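PDB 3G9Q: Iron(3+)-hydroxamate-binding protein FhuD from Bacillus subtilis subsp. subtilis, which binds iron(3+)-hydroxamate complexes such as ferrichrome and coprogen and delivers them to the membrane permease of an ABC transporter for iron uptake. Local coordinates for residues K146-M151 and I171-L176; I75-T80 and A92-V97; P46-K51 and F252-S257; D157-G162 and Y195-L200; L31-V36 and K113-E118. All blocks are in the same frame, centred on the assembly; numbering follows the deposited sequence.

Interaction 1: residues K146-M151 and I171-L176; sequences KTISIM and IIYKDL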
# COMPACT_ATOMS: atom_id res chain seq x y z
N LYS A 146 -6.99 -22.02 5.77
CA LYS A 146 -5.57 -22.14 5.52
C LYS A 146 -4.93 -20.82 5.93
O LYS A 146 -5.56 -19.75 5.85
CB LYS A 146 -5.32 -22.43 4.04
CG LYS A 146 -4.66 -23.78 3.77
CD LYS A 146 -5.48 -24.95 4.25
CE LYS A 146 -4.95 -26.25 3.66
NZ LYS A 146 -5.16 -26.27 2.18
N THR A 147 -3.70 -20.90 6.40
CA THR A 147 -2.95 -19.75 6.87
C THR A 147 -2.16 -19.10 5.76
O THR A 147 -1.81 -19.73 4.75
CB THR A 147 -1.96 -20.16 7.93
OG1 THR A 147 -0.99 -21.05 7.35
CG2 THR A 147 -2.67 -20.87 9.07
N ILE A 148 -1.83 -17.83 5.95
CA ILE A 148 -1.08 -17.13 4.95
C ILE A 148 -0.04 -16.22 5.59
O ILE A 148 -0.32 -15.57 6.60
CB ILE A 148 -2.02 -16.33 4.03
CG1 ILE A 148 -1.25 -15.19 3.38
CG2 ILE A 148 -3.22 -15.84 4.81
CD1 ILE A 148 -1.03 -13.87 4.18
N SER A 149 1.15 -16.19 5.01
CA SER A 149 2.25 -15.37 5.53
C SER A 149 2.58 -14.22 4.61
O SER A 149 2.28 -14.26 3.42
CB SER A 149 3.53 -16.20 5.68
OG SER A 149 3.33 -17.37 6.43
N ILE A 150 3.21 -13.20 5.17
CA ILE A 150 3.66 -12.09 4.36
C ILE A 150 5.07 -11.76 4.80
O ILE A 150 5.30 -11.42 5.97
CB ILE A 150 2.80 -10.84 4.53
CG1 ILE A 150 1.34 -11.16 4.16
CG2 ILE A 150 3.38 -9.73 3.64
CD1 ILE A 150 0.33 -10.08 4.57
N MSE A 151 6.03 -11.87 3.89
CA MSE A 151 7.40 -11.57 4.26
C MSE A 151 8.28 -11.03 3.15
O MSE A 151 8.13 -11.38 1.98
CB MSE A 151 8.06 -12.79 4.93
CG MSE A 151 7.76 -14.16 4.30
SE MSE A 151 8.33 -15.74 5.39
CE MSE A 151 6.80 -15.89 6.63
N ILE A 171 -5.17 -5.85 4.42
CA ILE A 171 -6.08 -6.45 3.44
C ILE A 171 -6.34 -7.92 3.78
O ILE A 171 -7.49 -8.37 3.96
CB ILE A 171 -5.49 -6.41 1.99
CG1 ILE A 171 -4.66 -5.14 1.76
CG2 ILE A 171 -6.62 -6.47 0.97
CD1 ILE A 171 -5.38 -3.77 1.95
N ILE A 172 -5.24 -8.65 3.86
CA ILE A 172 -5.25 -10.09 4.13
C ILE A 172 -5.73 -10.54 5.50
O ILE A 172 -6.50 -11.51 5.61
CB ILE A 172 -3.85 -10.65 3.86
CG1 ILE A 172 -3.59 -10.58 2.35
CG2 ILE A 172 -3.71 -12.02 4.45
CD1 ILE A 172 -4.28 -11.68 1.54
N TYR A 173 -5.31 -9.85 6.55
CA TYR A 173 -5.70 -10.27 7.88
C TYR A 173 -6.95 -9.62 8.46
O TYR A 173 -7.47 -10.10 9.45
CB TYR A 173 -4.52 -10.12 8.84
CG TYR A 173 -3.33 -10.97 8.47
CD1 TYR A 173 -2.07 -10.39 8.28
CD2 TYR A 173 -3.44 -12.36 8.30
CE1 TYR A 173 -0.96 -11.16 7.92
CE2 TYR A 173 -2.34 -13.14 7.95
CZ TYR A 173 -1.10 -12.53 7.76
OH TYR A 173 -0.01 -13.27 7.40
N LYS A 174 -7.44 -8.55 7.83
CA LYS A 174 -8.64 -7.85 8.33
C LYS A 174 -9.80 -7.84 7.33
O LYS A 174 -10.91 -8.26 7.67
CB LYS A 174 -8.33 -6.39 8.69
CG LYS A 174 -7.30 -6.16 9.77
CD LYS A 174 -7.32 -4.70 10.21
CE LYS A 174 -8.60 -4.36 10.99
NZ LYS A 174 -8.77 -5.25 12.19
N ASP A 175 -9.57 -7.33 6.13
CA ASP A 175 -10.62 -7.27 5.12
C ASP A 175 -11.01 -8.65 4.59
O ASP A 175 -12.17 -8.92 4.34
CB ASP A 175 -10.20 -6.41 3.92
CG ASP A 175 -9.95 -4.97 4.28
OD1 ASP A 175 -8.86 -4.68 4.81
OD2 ASP A 175 -10.84 -4.12 4.05
N LEU A 176 -10.02 -9.52 4.43
CA LEU A 176 -10.28 -10.86 3.92
C LEU A 176 -10.43 -11.89 5.04
O LEU A 176 -10.80 -13.05 4.81
CB LEU A 176 -9.15 -11.28 2.97
CG LEU A 176 -9.01 -10.47 1.67
CD1 LEU A 176 -7.75 -10.90 0.96
CD2 LEU A 176 -10.22 -10.66 0.78
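The phenol ring of Tyr-173 carries this contact. At its edge, in the ring plane, sits Ile-148 O, which accepts a hydrogen bond from the hydroxyl. The OH to O separation refines to 2.5 Å, a length that should not be pressed at this resolution. One face takes Ile-172 CG2 of the same helix, 3.8 Å above the plane and offset toward the rim. Ile-150 CD1 meets the ring obliquely, with its methyl 3.7 Å from Tyr-173 CE1. The side chains of Ile-150 and Tyr-173 arrive there from opposite directions.

Tyr-173 has CG beside its own backbone N (chi1 -62°). Its bond to CB does not aim at the strand, yet the length of the ring brings the hydroxyl to the strand backbone.

The contact joins strand 148-154 to helix 169-175, which packs on the central mixed sheet of an alpha/beta lobe, as in this binding-protein family. The axes of segments 148-151 and 171-175 come within 10.1 Å and run at 136°, closer to antiparallel than to parallel. Ile-265 of helix 255-270 packs on Ile-172, and most of the touching residues are buried.

The apolar part centres on Ile-148. Its CG1 lies anti to the backbone N (chi1 157°), which swings CD1 against Ile-172 CG2. Ile-148 CG2 is 3.9 Å from Ile-172 CG2. Ile-150 CD1 adds a looser contact with Ile-172 CB, 4.3 Å away. Ser-149 points its side chain off the helix, and its OG is hydrogen-bonded to Gly-208 N.

Interaction 2: residues I75-T80 and A92-V97; sequences IIVWTT and APTVAV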
# COMPACT_ATOMS: atom_id res chain seq x y z
N ILE A 75 -1.21 22.83 -2.16
CA ILE A 75 -0.04 21.97 -1.99
C ILE A 75 -0.23 20.99 -0.85
O ILE A 75 -0.69 21.36 0.22
CB ILE A 75 1.23 22.77 -1.65
CG1 ILE A 75 1.60 23.67 -2.81
CG2 ILE A 75 2.39 21.82 -1.39
CD1 ILE A 75 1.96 23.00 -4.16
N ILE A 76 0.12 19.73 -1.06
CA ILE A 76 0.00 18.81 0.04
C ILE A 76 1.33 18.11 0.29
O ILE A 76 1.95 17.58 -0.62
CB ILE A 76 -1.15 17.78 -0.18
CG1 ILE A 76 -1.09 16.74 0.92
CG2 ILE A 76 -1.08 17.14 -1.55
CD1 ILE A 76 -0.05 15.58 0.80
N VAL A 77 1.79 18.15 1.54
CA VAL A 77 3.06 17.52 1.92
C VAL A 77 2.98 16.90 3.30
O VAL A 77 2.13 17.26 4.10
CB VAL A 77 4.21 18.53 1.99
CG1 VAL A 77 4.53 19.06 0.61
CG2 VAL A 77 3.83 19.67 2.93
N TRP A 78 3.89 15.98 3.59
CA TRP A 78 3.90 15.38 4.91
C TRP A 78 4.58 16.33 5.89
O TRP A 78 5.19 17.33 5.49
CB TRP A 78 4.63 14.03 4.90
CG TRP A 78 3.76 12.87 4.51
CD1 TRP A 78 2.52 12.56 5.01
CD2 TRP A 78 4.07 11.85 3.55
NE1 TRP A 78 2.05 11.41 4.42
CE2 TRP A 78 2.98 10.95 3.53
CE3 TRP A 78 5.17 11.60 2.72
CZ2 TRP A 78 2.96 9.82 2.70
CZ3 TRP A 78 5.15 10.48 1.90
CH2 TRP A 78 4.05 9.60 1.90
N THR A 79 4.46 16.04 7.19
CA THR A 79 5.10 16.86 8.21
C THR A 79 6.50 16.33 8.48
O THR A 79 7.37 17.07 8.94
CB THR A 79 4.32 16.86 9.56
OG1 THR A 79 3.80 15.55 9.82
CG2 THR A 79 3.20 17.89 9.54
N THR A 80 6.72 15.05 8.20
CA THR A 80 8.03 14.43 8.43
C THR A 80 8.98 14.66 7.25
O THR A 80 9.21 15.79 6.83
CB THR A 80 7.90 12.88 8.69
OG1 THR A 80 7.22 12.24 7.60
CG2 THR A 80 7.13 12.61 9.99
N ALA A 92 1.16 28.63 -2.47
CA ALA A 92 -0.29 28.39 -2.48
C ALA A 92 -0.74 27.78 -1.15
O ALA A 92 0.10 27.36 -0.35
CB ALA A 92 -0.65 27.45 -3.63
N PRO A 93 -2.08 27.75 -0.89
CA PRO A 93 -2.60 27.17 0.35
C PRO A 93 -1.98 25.78 0.50
O PRO A 93 -2.19 24.90 -0.34
CB PRO A 93 -4.11 27.10 0.09
CG PRO A 93 -4.35 28.28 -0.76
CD PRO A 93 -3.18 28.28 -1.72
N THR A 94 -1.20 25.58 1.56
CA THR A 94 -0.52 24.32 1.78
C THR A 94 -1.08 23.58 2.97
O THR A 94 -1.39 24.18 3.99
CB THR A 94 0.99 24.57 1.99
OG1 THR A 94 1.53 25.18 0.81
CG2 THR A 94 1.74 23.27 2.28
N VAL A 95 -1.22 22.27 2.82
CA VAL A 95 -1.74 21.45 3.89
C VAL A 95 -0.72 20.44 4.34
O VAL A 95 -0.10 19.75 3.53
CB VAL A 95 -3.00 20.70 3.46
CG1 VAL A 95 -4.10 21.70 3.14
CG2 VAL A 95 -2.70 19.83 2.25
N ALA A 96 -0.55 20.36 5.65
CA ALA A 96 0.37 19.40 6.23
C ALA A 96 -0.46 18.23 6.73
O ALA A 96 -1.53 18.40 7.33
CB ALA A 96 1.15 20.04 7.36
N VAL A 97 0.04 17.03 6.46
CA VAL A 97 -0.63 15.82 6.86
C VAL A 97 0.29 14.90 7.64
O VAL A 97 1.21 14.29 7.08
CB VAL A 97 -1.19 15.07 5.62
CG1 VAL A 97 -2.48 15.74 5.15
CG2 VAL A 97 -0.16 15.11 4.49
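Ile-75 and Thr-94, a parallel bridge pair, lie side by side and point the same way. Ile-75 CB is 3.5 Å from Thr-94 OG1, which donates back to Ala-92 O. On the opposite face, Ile-76 and Val-95 meet at a slant, with Ile-76 CB 3.5 Å from Val-95 CG2. Ile-76 has CG1 anti to its backbone N (chi1 172°). Ile-76 CD1 thereby extends to Val-97 CG2, 3.7 Å away, and the side chains cross at about a right angle. Trp-78 presents the edge of its indole to Val-97 O, which lies in the ring plane. Its NE1 is bonded elsewhere, to Tyr-24 OH.

Four backbone hydrogen bonds join the strands. Val-95 N to Ile-75 O is 2.8 Å, and Val-77 N to Val-95 O is 3.2 Å and almost straight. Ile-75 N to Pro-93 O and Val-97 N to Val-77 O complete the set.

Helix 85-91 links the two strands as a beta-alpha-beta crossover and covers the face of Val-77 and Thr-94 through Leu-88. Helix 106-115 packs on Val-95, on the other face, and on Val-97. Strand 17-19 flanks strand 74-78 in this parallel sheet, and strand 94-97 is one of its two outermost strands.

Interaction 3: residues P46-K51 and F252-S257; sequences PYYKGK and FTDPIS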
# COMPACT_ATOMS: atom_id res chain seq x y z
N PRO A 46 3.38 0.39 -10.22
CA PRO A 46 2.68 -0.29 -11.31
C PRO A 46 1.19 -0.00 -11.35
O PRO A 46 0.55 -0.17 -12.38
CB PRO A 46 2.98 -1.76 -11.05
CG PRO A 46 3.09 -1.81 -9.56
CD PRO A 46 3.94 -0.59 -9.28
N TYR A 47 0.63 0.43 -10.23
CA TYR A 47 -0.80 0.71 -10.25
C TYR A 47 -1.09 2.13 -10.74
O TYR A 47 -2.24 2.50 -11.01
CB TYR A 47 -1.40 0.44 -8.85
CG TYR A 47 -1.23 -0.99 -8.39
CD1 TYR A 47 -0.76 -1.28 -7.10
CD2 TYR A 47 -1.51 -2.07 -9.24
CE1 TYR A 47 -0.56 -2.59 -6.68
CE2 TYR A 47 -1.31 -3.39 -8.83
CZ TYR A 47 -0.83 -3.64 -7.54
OH TYR A 47 -0.59 -4.94 -7.12
N TYR A 48 -0.03 2.92 -10.89
CA TYR A 48 -0.15 4.30 -11.36
C TYR A 48 0.24 4.41 -12.84
O TYR A 48 -0.62 4.34 -13.72
CB TYR A 48 0.75 5.24 -10.55
CG TYR A 48 0.34 5.53 -9.11
CD1 TYR A 48 1.24 6.11 -8.22
CD2 TYR A 48 -0.96 5.25 -8.65
CE1 TYR A 48 0.89 6.41 -6.91
CE2 TYR A 48 -1.32 5.56 -7.32
CZ TYR A 48 -0.39 6.15 -6.46
OH TYR A 48 -0.71 6.50 -5.17
N LYS A 49 1.54 4.58 -13.10
CA LYS A 49 2.06 4.71 -14.47
C LYS A 49 1.34 3.71 -15.37
O LYS A 49 1.21 3.92 -16.58
CB LYS A 49 3.58 4.46 -14.49
CG LYS A 49 4.03 3.05 -14.10
CD LYS A 49 5.55 2.93 -13.99
CE LYS A 49 6.28 3.09 -15.33
NZ LYS A 49 6.14 4.44 -15.97
N GLY A 50 0.85 2.64 -14.74
CA GLY A 50 0.12 1.61 -15.45
C GLY A 50 -0.92 2.19 -16.40
O GLY A 50 -1.27 1.57 -17.40
N LYS A 51 -1.41 3.39 -16.09
CA LYS A 51 -2.40 4.06 -16.93
C LYS A 51 -2.76 5.46 -16.43
O LYS A 51 -3.46 6.20 -17.12
CB LYS A 51 -3.68 3.21 -17.05
CG LYS A 51 -3.72 2.23 -18.23
CD LYS A 51 -5.06 1.49 -18.32
CE LYS A 51 -6.20 2.42 -18.72
NZ LYS A 51 -6.06 2.91 -20.11
N PHE A 252 2.40 1.57 -1.29
CA PHE A 252 1.32 2.49 -0.93
C PHE A 252 0.04 1.78 -0.51
O PHE A 252 -0.11 0.58 -0.73
CB PHE A 252 0.97 3.42 -2.10
CG PHE A 252 2.16 3.95 -2.85
CD1 PHE A 252 2.69 3.24 -3.92
CD2 PHE A 252 2.77 5.15 -2.48
CE1 PHE A 252 3.80 3.72 -4.61
CE2 PHE A 252 3.88 5.64 -3.17
CZ PHE A 252 4.39 4.92 -4.23
N THR A 253 -0.87 2.54 0.08
CA THR A 253 -2.15 2.00 0.53
C THR A 253 -3.28 2.97 0.18
O THR A 253 -4.25 3.10 0.93
CB THR A 253 -2.18 1.77 2.08
OG1 THR A 253 -1.95 3.02 2.76
CG2 THR A 253 -1.13 0.75 2.50
N ASP A 254 -3.16 3.65 -0.95
CA ASP A 254 -4.19 4.58 -1.39
C ASP A 254 -5.26 3.74 -2.11
O ASP A 254 -5.00 2.59 -2.45
CB ASP A 254 -3.59 5.61 -2.34
CG ASP A 254 -2.83 4.95 -3.49
OD1 ASP A 254 -1.73 4.41 -3.24
OD2 ASP A 254 -3.35 4.96 -4.62
N PRO A 255 -6.45 4.31 -2.35
CA PRO A 255 -7.58 3.64 -3.01
C PRO A 255 -7.25 2.88 -4.31
O PRO A 255 -7.78 1.79 -4.56
CB PRO A 255 -8.57 4.78 -3.25
CG PRO A 255 -8.31 5.69 -2.09
CD PRO A 255 -6.79 5.71 -2.02
N ILE A 256 -6.40 3.46 -5.14
CA ILE A 256 -6.01 2.81 -6.39
C ILE A 256 -5.08 1.63 -6.15
O ILE A 256 -5.25 0.56 -6.74
CB ILE A 256 -5.28 3.76 -7.33
CG1 ILE A 256 -6.15 4.97 -7.61
CG2 ILE A 256 -4.87 3.00 -8.60
CD1 ILE A 256 -5.44 6.13 -8.29
N SER A 257 -4.07 1.83 -5.30
CA SER A 257 -3.11 0.79 -4.99
C SER A 257 -3.78 -0.38 -4.28
O SER A 257 -3.46 -1.55 -4.53
CB SER A 257 -1.98 1.33 -4.11
OG SER A 257 -1.13 2.19 -4.83
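Tyr-48 and Asp-254 approach from opposite directions. Tyr-48 OH lies 3.0 Å from Asp-254 OD1 and 3.1 Å from Asp-254 OD2. The ring and carboxylate planes are 45° apart. Beside this pair, the rings of Tyr-48 and Phe-252 approach obliquely, with centroids 5.6 Å apart. Tyr-47 packs on the first turn of the helix: Tyr-47 O is 3.6 Å from Ile-256 CG2, and Tyr-47 CD1 is 3.7 Å from Ser-257 O.

A second shell holds these groups. Asp-254 is the N-cap of helix 255-270. It turns its carboxylate back over the helix end, with CG between the backbone N and the carbonyl carbon (chi1 53°). Asp-254 OD2 receives Ser-257 N in the capping bond, from above the carboxylate plane. Asp-254 OD1 receives Ser-257 OG at 2.8 Å, on the syn side and somewhat out of the plane. Tyr-48 OH is hydrogen-bonded to Gly-26 N, and the Tyr-25 ring meets Tyr-48 edge-to-face. Asn-45 ND2 is bonded to Ser-257 OG.

The loop thus rests on the start of the last helix near the middle of the molecule. The carboxylate accepts from Ser-257 N and OG and caps a helix N-terminus, which would probably favour its charged form.

Interaction 4: residues D157-G162 and Y195-L200; sequences DIYVFG and YTSISL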
# COMPACT_ATOMS: atom_id res chain seq x y z
N ASP A 157 18.45 -10.32 7.00
CA ASP A 157 17.20 -10.18 7.74
C ASP A 157 15.97 -10.47 6.90
O ASP A 157 15.93 -10.15 5.72
CB ASP A 157 17.08 -8.76 8.30
CG ASP A 157 18.14 -8.46 9.34
OD1 ASP A 157 18.38 -7.26 9.61
OD2 ASP A 157 18.72 -9.44 9.87
N ILE A 158 14.97 -11.07 7.54
CA ILE A 158 13.70 -11.39 6.88
C ILE A 158 12.58 -10.81 7.74
O ILE A 158 12.50 -11.07 8.95
CB ILE A 158 13.51 -12.91 6.76
CG1 ILE A 158 14.61 -13.51 5.88
CG2 ILE A 158 12.14 -13.22 6.17
CD1 ILE A 158 14.75 -15.03 5.97
N TYR A 159 11.72 -10.01 7.11
CA TYR A 159 10.61 -9.39 7.83
C TYR A 159 9.29 -10.16 7.61
O TYR A 159 8.91 -10.42 6.48
CB TYR A 159 10.45 -7.91 7.39
CG TYR A 159 11.76 -7.12 7.31
CD1 TYR A 159 12.30 -6.74 6.07
CD2 TYR A 159 12.45 -6.73 8.47
CE1 TYR A 159 13.50 -6.01 5.98
CE2 TYR A 159 13.65 -6.00 8.39
CZ TYR A 159 14.17 -5.64 7.14
OH TYR A 159 15.35 -4.93 7.05
N VAL A 160 8.64 -10.57 8.70
CA VAL A 160 7.35 -11.27 8.61
C VAL A 160 6.33 -10.24 9.04
O VAL A 160 6.23 -9.92 10.23
CB VAL A 160 7.28 -12.52 9.54
CG1 VAL A 160 7.83 -12.18 10.91
CG2 VAL A 160 5.84 -13.00 9.67
N PHE A 161 5.57 -9.71 8.08
CA PHE A 161 4.59 -8.67 8.38
C PHE A 161 3.29 -9.15 8.98
O PHE A 161 2.89 -10.29 8.81
CB PHE A 161 4.30 -7.85 7.13
CG PHE A 161 5.51 -7.21 6.56
CD1 PHE A 161 6.20 -7.80 5.50
CD2 PHE A 161 6.02 -6.03 7.11
CE1 PHE A 161 7.38 -7.24 5.01
CE2 PHE A 161 7.19 -5.47 6.63
CZ PHE A 161 7.88 -6.07 5.58
N GLY A 162 2.64 -8.25 9.71
CA GLY A 162 1.37 -8.57 10.32
C GLY A 162 0.29 -7.81 9.57
O GLY A 162 0.35 -7.70 8.35
N TYR A 195 5.44 -5.87 12.79
CA TYR A 195 6.25 -6.84 12.05
C TYR A 195 7.29 -7.48 12.98
O TYR A 195 7.38 -7.12 14.15
CB TYR A 195 6.94 -6.18 10.85
CG TYR A 195 8.19 -5.41 11.19
CD1 TYR A 195 9.44 -6.03 11.14
CD2 TYR A 195 8.11 -4.09 11.64
CE1 TYR A 195 10.58 -5.36 11.52
CE2 TYR A 195 9.25 -3.40 12.04
CZ TYR A 195 10.48 -4.04 11.98
OH TYR A 195 11.61 -3.38 12.38
N THR A 196 8.07 -8.43 12.46
CA THR A 196 9.09 -9.12 13.24
C THR A 196 10.22 -9.53 12.30
O THR A 196 9.98 -10.17 11.27
CB THR A 196 8.56 -10.44 13.89
OG1 THR A 196 7.41 -10.16 14.70
CG2 THR A 196 9.64 -11.08 14.76
N SER A 197 11.44 -9.15 12.66
CA SER A 197 12.59 -9.53 11.85
C SER A 197 13.10 -10.83 12.46
O SER A 197 13.41 -10.89 13.64
CB SER A 197 13.68 -8.46 11.92
OG SER A 197 14.75 -8.82 11.05
N ILE A 198 13.16 -11.88 11.64
CA ILE A 198 13.61 -13.18 12.11
C ILE A 198 14.82 -13.70 11.33
O ILE A 198 15.22 -13.11 10.32
CB ILE A 198 12.48 -14.25 12.03
CG1 ILE A 198 12.35 -14.81 10.61
CG2 ILE A 198 11.18 -13.64 12.49
CD1 ILE A 198 11.53 -16.10 10.49
N SER A 199 15.39 -14.79 11.82
CA SER A 199 16.54 -15.42 11.17
C SER A 199 16.02 -16.47 10.18
O SER A 199 14.87 -16.92 10.29
CB SER A 199 17.42 -16.10 12.22
OG SER A 199 16.72 -17.16 12.85
N LEU A 200 16.86 -16.85 9.23
CA LEU A 200 16.51 -17.85 8.22
C LEU A 200 16.21 -19.21 8.84
O LEU A 200 15.65 -20.09 8.19
CB LEU A 200 17.65 -18.00 7.21
CG LEU A 200 17.39 -18.94 6.04
CD1 LEU A 200 16.19 -18.44 5.26
CD2 LEU A 200 18.61 -18.99 5.14
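Val-160 sets its CG1 between the backbone N and the carbonyl carbon (chi1 45°). This brings Val-160 CG1 to 3.5 Å from Thr-196 CB. The two side chains lie side by side and point the same way. Tyr-195 also takes the position between N and carbonyl carbon (chi1 80°), and its ring lies alongside Tyr-159. CE1 of Tyr-195 is 3.8 Å from CD2 of Tyr-159. The planes are steeply inclined, at 79°, and the pair is oblique.

Phe-161 CD2 comes within 3.9 Å of Tyr-195 CB, so three aromatic residues cluster on one face of the sheet. Ser-197 shares that face, its OG 3.6 Å from Asp-157 CB. On the other face Ile-158, Val-160, Thr-196 and Ile-198 form a largely apolar strip. Val-160 CG1 is 4.0 Å from Ile-198 CG2. Ile-158 CD1 reaches past the strand end to Leu-200 CD1, at 3.8 Å. Leu-203 of helix 203-206 covers Ile-158 and Ile-198, while helix 182-189 covers Val-160 and Thr-196.

The backbone ladder is uneven. Ile-198 N to Ile-158 O and Val-160 N to Thr-196 O are both 2.9 Å. Their return bonds, Ile-158 N to Ile-198 O and Thr-196 N to Val-160 O, are weak. Tyr-159 and Ser-197 form a non-hydrogen-bonded pair between them. Tyr-159 OH is held by Asn-154 ND2.

Strand 157-161 pairs on its other side with strand 148-154, the preceding arm of a beta hairpin. Strand 195-198, antiparallel to its neighbour, is one of two outermost strands in a helix-sandwiched sheet, as in the alpha/beta lobes of solute-binding protein family 8.

Interaction 5: residues L31-V36 and K113-E118; sequences LGINVV and KMTGTE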
# COMPACT_ATOMS: atom_id res chain seq x y z
N LEU A 31 -10.71 10.92 -6.05
CA LEU A 31 -11.66 12.02 -5.89
C LEU A 31 -11.85 12.82 -7.18
O LEU A 31 -12.87 13.50 -7.36
CB LEU A 31 -11.20 12.94 -4.74
CG LEU A 31 -11.55 12.65 -3.27
CD1 LEU A 31 -12.13 11.28 -3.09
CD2 LEU A 31 -10.30 12.84 -2.44
N GLY A 32 -10.88 12.74 -8.09
CA GLY A 32 -10.99 13.47 -9.35
C GLY A 32 -10.28 14.81 -9.39
O GLY A 32 -10.33 15.52 -10.40
N ILE A 33 -9.63 15.18 -8.29
CA ILE A 33 -8.90 16.44 -8.23
C ILE A 33 -7.71 16.40 -9.18
O ILE A 33 -6.84 15.53 -9.10
CB ILE A 33 -8.39 16.75 -6.80
CG1 ILE A 33 -9.54 17.28 -5.94
CG2 ILE A 33 -7.26 17.79 -6.85
CD1 ILE A 33 -10.55 16.22 -5.51
N ASN A 34 -7.68 17.35 -10.09
CA ASN A 34 -6.60 17.40 -11.05
C ASN A 34 -5.26 17.67 -10.36
O ASN A 34 -5.08 18.69 -9.67
CB ASN A 34 -6.93 18.46 -12.10
CG ASN A 34 -5.82 18.65 -13.09
OD1 ASN A 34 -5.30 17.69 -13.66
ND2 ASN A 34 -5.46 19.91 -13.31
N VAL A 35 -4.33 16.74 -10.53
CA VAL A 35 -3.01 16.86 -9.93
C VAL A 35 -2.00 17.21 -11.01
O VAL A 35 -1.91 16.55 -12.04
CB VAL A 35 -2.59 15.57 -9.20
CG1 VAL A 35 -1.18 15.73 -8.61
CG2 VAL A 35 -3.59 15.28 -8.09
N VAL A 36 -1.25 18.26 -10.74
CA VAL A 36 -0.29 18.75 -11.71
C VAL A 36 1.15 18.36 -11.45
O VAL A 36 2.00 18.51 -12.32
CB VAL A 36 -0.46 20.28 -11.84
CG1 VAL A 36 -1.93 20.60 -12.14
CG2 VAL A 36 -0.03 20.97 -10.56
N LYS A 113 -13.68 15.73 2.16
CA LYS A 113 -14.32 16.84 2.86
C LYS A 113 -13.55 18.12 2.59
O LYS A 113 -14.14 19.18 2.37
CB LYS A 113 -14.35 16.54 4.36
CG LYS A 113 -15.18 17.49 5.21
CD LYS A 113 -14.39 18.73 5.60
CE LYS A 113 -15.19 19.60 6.57
NZ LYS A 113 -16.48 20.10 5.99
N MSE A 114 -12.23 18.02 2.61
CA MSE A 114 -11.35 19.15 2.37
C MSE A 114 -11.51 19.73 0.97
O MSE A 114 -11.37 20.94 0.78
CB MSE A 114 -9.89 18.71 2.56
CG MSE A 114 -8.85 19.75 2.15
SE MSE A 114 -7.04 19.01 2.12
CE MSE A 114 -6.85 18.62 4.03
N THR A 115 -11.80 18.88 -0.01
CA THR A 115 -11.92 19.35 -1.39
C THR A 115 -13.34 19.51 -1.91
O THR A 115 -13.54 20.02 -3.01
CB THR A 115 -11.14 18.42 -2.34
OG1 THR A 115 -11.59 17.07 -2.19
CG2 THR A 115 -9.63 18.50 -2.02
N GLY A 116 -14.32 19.08 -1.11
CA GLY A 116 -15.71 19.17 -1.50
C GLY A 116 -16.10 18.10 -2.51
O GLY A 116 -16.80 18.38 -3.48
N THR A 117 -15.64 16.87 -2.29
CA THR A 117 -15.94 15.76 -3.19
C THR A 117 -16.38 14.51 -2.41
O THR A 117 -16.05 13.38 -2.77
CB THR A 117 -14.70 15.41 -4.07
OG1 THR A 117 -13.55 15.23 -3.24
CG2 THR A 117 -14.44 16.51 -5.08
N GLU A 118 -17.14 14.73 -1.33
CA GLU A 118 -17.61 13.63 -0.49
C GLU A 118 -18.41 12.57 -1.27
O GLU A 118 -18.52 11.43 -0.83
CB GLU A 118 -18.45 14.18 0.67
CG GLU A 118 -17.75 15.21 1.58
CD GLU A 118 -17.78 16.65 1.02
OE1 GLU A 118 -17.42 17.59 1.77
OE2 GLU A 118 -18.15 16.85 -0.16
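Leu-31 and Ile-33 make the apolar side of this contact, against Thr-115 and Thr-117. Leu-31 and Thr-117 cross at about a right angle, with Thr-117 OG1 lying over Leu-31 CB and CG. Ile-33 and Thr-115 reach toward each other tip to tip, and Ile-33 CD1 is 3.6 Å from Thr-115 OG1. Ile-33 CD1 also lies 3.9 Å from Thr-117 CG2. Ile-33 is received between the two threonines.

The polar bonds stay within 113-118 and its own helix. Thr-117 OG1 donates to Thr-115 OG1 at 2.9 Å. Both hydroxyls sit between backbone N and carbonyl carbon (chi1 56° in Thr-115, 51° in Thr-117), which turns them to each other. Thr-115 OG1 is also hydrogen-bonded to Phe-111 O, one turn back. These bonds satisfy hydroxyls set against aliphatic carbon.

Both segments turn out of a helix at a glycine. Gly-32 follows helix 25-31 and Gly-116 follows helix 106-115, each with positive phi. Thr-117 is the N-cap residue of helix 118-143, though its side chain makes no capping bond.

Leu-31 also packs on Leu-108 and Phe-111. Helix 25-31 connects strands 17-19 and 35-37 as a beta-alpha-beta crossover, and helix 106-115 lies beside it in a Rossmann-like lobe with a parallel sheet.

How the interactions relate
Four of the contacts fall into two groups. Interactions 2 and 5 belong to the parallel-sheet lobe, with centres 15 Å apart, and touch where Val-95 packs on Met-114, a selenomethionine. Interactions 1 and 4, also 15 Å apart, reach the same mixed sheet through neighbouring strands 148-154 and 157-161. The groups are 32 to 38 Å apart between centres. Interaction 3 lies between them, about 20 Å from interactions 1 and 2. Along the chain, 2 lies within the span of 5, and both close before 1 and 4, which interleave. Interaction 3 spans 1, 2 and 4 and interleaves with 5. Two lobes bridged by helix 118-143 fit this binding-protein family, which typically holds its siderophore in the cleft between them.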